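Local coordinates for protein lipase (Acinetobacter baumannii, PDB 4OPM) that probably hydrolyses ester bonds of lipids such as triacylglycerols, as a lipase of the alpha/beta hydrolase fold, at residues G80-V94 with Q203-L217. Sequence-based numbering, arbitrary orientation.
Sequences GSGETIVSQDFDYSV and QAPQTQKLVDQLIAL
With CG turned opposite its own carbonyl carbon (chi1 -69°), Tyr92 sends its ring from the loop 80-94 across the helix segment 203-217, while Gln206, its chain extended beyond CG, reaches out to meet the phenol. Tyr92 OH donates to Gln206 OE1 at 2.6 Å, in the carbonyl plane and on a lone pair. The C=O...donor angle is 117°, and ring and amide planes stand 68° apart. The same oxygen takes a second hydrogen bond from a water 2.9 Å from Gln206 OE1; this water also accepts from Gly80 N and donates to Thr84 O, so two bonds grip the amide oxygen, and through the water it is joined to Gly80 and Thr84.

How a long connection is fastened to a helix largely through one aromatic residue is well illustrated here. In this alpha/beta hydrolase fold, 80-94 links strand 72-76 to helix 94-107, and it lies against helix 190-220, part of the helical region inserted between strands 137-143 and 237-242, where lids or caps of this fold commonly sit. In the conformer modelled here, Leu210 crosses the tyrosine roughly at right angles, its CG 3.6 Å from Tyr92 CD1, and the aliphatic chain of Lys209 passes obliquely by the ring, CB lying 3.8 Å from Tyr92 CD2. Phe90 CD2 sits 3.6 Å above the plane of the Tyr92 ring, over its centre.

Further along, a water bridges Tyr92 O and Leu210 O. Asp91 OD1 accepts from Ser93 N in an Asx turn, and Ser93 N-caps helix 94-107 through Asn96 N. Val94 CG2 then packs 3.9 Å from Leu214 CD2, with Leu217 crossing beside it and Leu121 of helix 121-132 touching both Val94 and Leu214.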
# COMPACT_ATOMS: atom_id res chain seq x y z
N GLY A 80 -0.31 6.63 -11.39
CA GLY A 80 -1.28 5.68 -11.93
C GLY A 80 -2.52 5.57 -11.07
O GLY A 80 -3.48 4.92 -11.47
N SER A 81 -2.51 6.22 -9.88
CA SER A 81 -3.60 6.16 -8.91
C SER A 81 -4.10 7.53 -8.48
O SER A 81 -3.35 8.50 -8.49
CB SER A 81 -3.14 5.42 -7.67
OG SER A 81 -2.94 4.05 -7.94
N GLY A 82 -5.35 7.54 -8.02
CA GLY A 82 -6.00 8.72 -7.47
C GLY A 82 -5.87 9.97 -8.31
O GLY A 82 -6.15 9.94 -9.51
N GLU A 83 -5.42 11.07 -7.69
CA GLU A 83 -5.30 12.36 -8.37
C GLU A 83 -3.85 12.74 -8.70
O GLU A 83 -3.61 13.88 -9.10
CB GLU A 83 -5.97 13.47 -7.53
CG GLU A 83 -7.46 13.24 -7.31
CD GLU A 83 -7.96 13.89 -6.04
OE1 GLU A 83 -8.00 15.15 -5.99
OE2 GLU A 83 -8.34 13.16 -5.10
N THR A 84 -2.89 11.81 -8.55
CA THR A 84 -1.49 12.10 -8.91
C THR A 84 -1.41 12.15 -10.44
O THR A 84 -1.98 11.29 -11.12
CB THR A 84 -0.54 11.08 -8.26
OG1 THR A 84 -0.48 11.41 -6.87
CG2 THR A 84 0.88 11.10 -8.86
N ILE A 85 -0.72 13.18 -10.97
CA ILE A 85 -0.57 13.42 -12.40
C ILE A 85 0.88 13.22 -12.82
O ILE A 85 1.81 13.74 -12.19
CB ILE A 85 -1.10 14.84 -12.83
CG1 ILE A 85 -2.54 15.10 -12.33
CG2 ILE A 85 -1.03 15.02 -14.37
CD1 ILE A 85 -2.88 16.59 -12.16
N VAL A 86 1.06 12.43 -13.87
CA VAL A 86 2.37 12.13 -14.47
C VAL A 86 2.27 12.31 -15.99
O VAL A 86 1.16 12.44 -16.52
CB VAL A 86 2.89 10.71 -14.09
CG1 VAL A 86 3.16 10.60 -12.59
CG2 VAL A 86 1.93 9.62 -14.56
N SER A 87 3.40 12.26 -16.68
CA SER A 87 3.44 12.38 -18.14
C SER A 87 2.80 11.16 -18.80
O SER A 87 2.64 10.10 -18.17
CB SER A 87 4.88 12.56 -18.61
OG SER A 87 5.66 11.45 -18.22
N GLN A 88 2.42 11.31 -20.09
CA GLN A 88 1.79 10.23 -20.86
C GLN A 88 2.74 9.05 -21.07
O GLN A 88 2.26 7.92 -21.20
CB GLN A 88 1.26 10.75 -22.21
CG GLN A 88 0.00 11.63 -22.10
CD GLN A 88 -1.21 10.92 -21.52
OE1 GLN A 88 -1.62 11.18 -20.39
NE2 GLN A 88 -1.81 10.03 -22.30
N ASP A 89 4.08 9.30 -21.06
CA ASP A 89 5.12 8.29 -21.26
C ASP A 89 5.84 7.90 -19.95
O ASP A 89 6.96 7.38 -19.98
CB ASP A 89 6.14 8.81 -22.29
CG ASP A 89 7.01 9.96 -21.79
OD1 ASP A 89 6.47 10.87 -21.12
OD2 ASP A 89 8.24 9.91 -22.01
N PHE A 90 5.19 8.13 -18.79
CA PHE A 90 5.78 7.85 -17.49
C PHE A 90 6.29 6.40 -17.32
O PHE A 90 5.68 5.45 -17.83
CB PHE A 90 4.79 8.18 -16.36
CG PHE A 90 5.39 8.13 -14.98
CD1 PHE A 90 6.27 9.12 -14.55
CD2 PHE A 90 5.09 7.09 -14.10
CE1 PHE A 90 6.85 9.06 -13.27
CE2 PHE A 90 5.67 7.03 -12.83
CZ PHE A 90 6.55 8.01 -12.42
N ASP A 91 7.40 6.26 -16.60
CA ASP A 91 8.03 4.99 -16.25
C ASP A 91 7.40 4.46 -14.93
O ASP A 91 7.74 4.93 -13.83
CB ASP A 91 9.55 5.17 -16.13
CG ASP A 91 10.32 4.01 -15.54
OD1 ASP A 91 9.74 2.90 -15.43
OD2 ASP A 91 11.51 4.19 -15.21
N TYR A 92 6.52 3.45 -15.04
CA TYR A 92 5.80 2.87 -13.90
C TYR A 92 6.53 1.69 -13.23
O TYR A 92 5.91 0.96 -12.44
CB TYR A 92 4.41 2.41 -14.35
CG TYR A 92 3.48 3.55 -14.71
CD1 TYR A 92 2.69 4.16 -13.74
CD2 TYR A 92 3.38 4.00 -16.02
CE1 TYR A 92 1.83 5.20 -14.07
CE2 TYR A 92 2.52 5.04 -16.36
CZ TYR A 92 1.75 5.64 -15.38
OH TYR A 92 0.89 6.67 -15.71
N SER A 93 7.83 1.50 -13.50
CA SER A 93 8.56 0.39 -12.86
C SER A 93 8.69 0.61 -11.36
O SER A 93 8.76 1.77 -10.92
CB SER A 93 9.94 0.23 -13.48
OG SER A 93 10.82 1.25 -13.04
N VAL A 94 8.74 -0.48 -10.57
CA VAL A 94 8.91 -0.43 -9.11
C VAL A 94 10.20 0.39 -8.76
O VAL A 94 10.08 1.29 -7.93
CB VAL A 94 8.87 -1.84 -8.45
CG1 VAL A 94 9.24 -1.79 -6.97
CG2 VAL A 94 7.49 -2.46 -8.63
N GLN A 203 -8.53 4.65 -14.75
CA GLN A 203 -7.08 4.50 -14.54
C GLN A 203 -6.50 3.26 -15.25
O GLN A 203 -5.28 3.12 -15.29
CB GLN A 203 -6.76 4.39 -13.03
CG GLN A 203 -7.15 5.60 -12.15
CD GLN A 203 -6.45 6.90 -12.50
OE1 GLN A 203 -5.23 6.97 -12.70
NE2 GLN A 203 -7.22 7.98 -12.55
N ALA A 204 -7.37 2.36 -15.78
CA ALA A 204 -6.99 1.08 -16.41
C ALA A 204 -5.80 1.19 -17.40
O ALA A 204 -4.90 0.35 -17.26
CB ALA A 204 -8.17 0.43 -17.10
N PRO A 205 -5.69 2.18 -18.34
CA PRO A 205 -4.50 2.22 -19.21
C PRO A 205 -3.19 2.34 -18.42
O PRO A 205 -2.18 1.75 -18.81
CB PRO A 205 -4.74 3.46 -20.09
CG PRO A 205 -6.21 3.70 -20.03
CD PRO A 205 -6.64 3.27 -18.67
N GLN A 206 -3.22 3.07 -17.29
CA GLN A 206 -2.05 3.26 -16.44
C GLN A 206 -1.76 1.98 -15.64
O GLN A 206 -0.61 1.57 -15.56
CB GLN A 206 -2.20 4.48 -15.53
CG GLN A 206 -2.31 5.79 -16.29
CD GLN A 206 -2.42 6.97 -15.37
OE1 GLN A 206 -1.42 7.44 -14.82
NE2 GLN A 206 -3.63 7.49 -15.22
N THR A 207 -2.81 1.34 -15.08
CA THR A 207 -2.68 0.09 -14.34
C THR A 207 -2.08 -1.00 -15.24
O THR A 207 -1.21 -1.75 -14.79
CB THR A 207 -4.04 -0.34 -13.77
OG1 THR A 207 -4.64 0.77 -13.12
CG2 THR A 207 -3.91 -1.49 -12.78
N GLN A 208 -2.52 -1.05 -16.52
CA GLN A 208 -2.00 -2.01 -17.49
C GLN A 208 -0.48 -1.80 -17.67
O GLN A 208 0.27 -2.79 -17.71
CB GLN A 208 -2.75 -1.89 -18.83
CG GLN A 208 -2.32 -2.89 -19.92
CD GLN A 208 -2.65 -4.35 -19.62
OE1 GLN A 208 -1.90 -5.07 -18.95
NE2 GLN A 208 -3.77 -4.82 -20.14
N LYS A 209 -0.02 -0.53 -17.73
CA LYS A 209 1.40 -0.21 -17.88
C LYS A 209 2.18 -0.69 -16.64
O LYS A 209 3.25 -1.28 -16.79
CB LYS A 209 1.61 1.30 -18.11
CG LYS A 209 1.19 1.76 -19.49
CD LYS A 209 1.30 3.26 -19.66
CE LYS A 209 1.10 3.66 -21.10
NZ LYS A 209 1.18 5.13 -21.28
N LEU A 210 1.62 -0.45 -15.44
CA LEU A 210 2.21 -0.88 -14.16
C LEU A 210 2.38 -2.41 -14.16
O LEU A 210 3.47 -2.90 -13.85
CB LEU A 210 1.31 -0.43 -12.99
CG LEU A 210 1.50 0.99 -12.50
CD1 LEU A 210 0.19 1.58 -11.98
CD2 LEU A 210 2.56 1.05 -11.41
N VAL A 211 1.32 -3.14 -14.55
CA VAL A 211 1.31 -4.61 -14.60
C VAL A 211 2.37 -5.11 -15.61
O VAL A 211 3.13 -6.01 -15.29
CB VAL A 211 -0.10 -5.16 -14.92
CG1 VAL A 211 -0.07 -6.63 -15.33
CG2 VAL A 211 -1.01 -4.96 -13.71
N ASP A 212 2.43 -4.50 -16.81
CA ASP A 212 3.43 -4.93 -17.81
C ASP A 212 4.85 -4.79 -17.27
O ASP A 212 5.69 -5.67 -17.52
CB ASP A 212 3.25 -4.15 -19.11
CG ASP A 212 2.02 -4.58 -19.89
OD1 ASP A 212 1.61 -5.76 -19.75
OD2 ASP A 212 1.54 -3.79 -20.73
N GLN A 213 5.12 -3.69 -16.52
CA GLN A 213 6.41 -3.40 -15.90
C GLN A 213 6.73 -4.43 -14.82
O GLN A 213 7.87 -4.85 -14.67
CB GLN A 213 6.42 -1.97 -15.31
CG GLN A 213 6.36 -0.84 -16.33
CD GLN A 213 7.63 -0.69 -17.11
OE1 GLN A 213 8.64 -0.19 -16.60
NE2 GLN A 213 7.61 -1.09 -18.37
N LEU A 214 5.68 -4.84 -14.05
CA LEU A 214 5.82 -5.84 -12.99
C LEU A 214 6.19 -7.21 -13.58
O LEU A 214 7.06 -7.89 -13.06
CB LEU A 214 4.51 -5.98 -12.21
CG LEU A 214 4.37 -5.13 -10.99
CD1 LEU A 214 2.99 -5.36 -10.38
CD2 LEU A 214 5.45 -5.49 -9.95
N ILE A 215 5.52 -7.58 -14.69
CA ILE A 215 5.77 -8.82 -15.42
C ILE A 215 7.25 -8.84 -15.87
O ILE A 215 7.95 -9.82 -15.63
CB ILE A 215 4.77 -8.99 -16.60
CG1 ILE A 215 3.32 -9.23 -16.08
CG2 ILE A 215 5.21 -10.13 -17.55
CD1 ILE A 215 2.26 -9.04 -17.15
N ALA A 216 7.71 -7.73 -16.49
CA ALA A 216 9.10 -7.59 -16.97
C ALA A 216 10.09 -7.64 -15.79
O ALA A 216 11.12 -8.31 -15.91
CB ALA A 216 9.27 -6.30 -17.75
N LEU A 217 9.78 -6.98 -14.64
CA LEU A 217 10.63 -6.98 -13.45
C LEU A 217 10.81 -8.40 -12.90
O LEU A 217 11.94 -8.81 -12.57
CB LEU A 217 10.06 -6.04 -12.36
CG LEU A 217 10.97 -5.75 -11.17
CD1 LEU A 217 12.05 -4.73 -11.53
CD2 LEU A 217 10.15 -5.22 -10.00
O HOH W 1 -3.45 2.27 -11.42
O HOH W 2 -0.90 9.12 -12.51
O HOH W 3 4.11 5.15 -20.08
O HOH W 4 5.62 -1.81 -12.15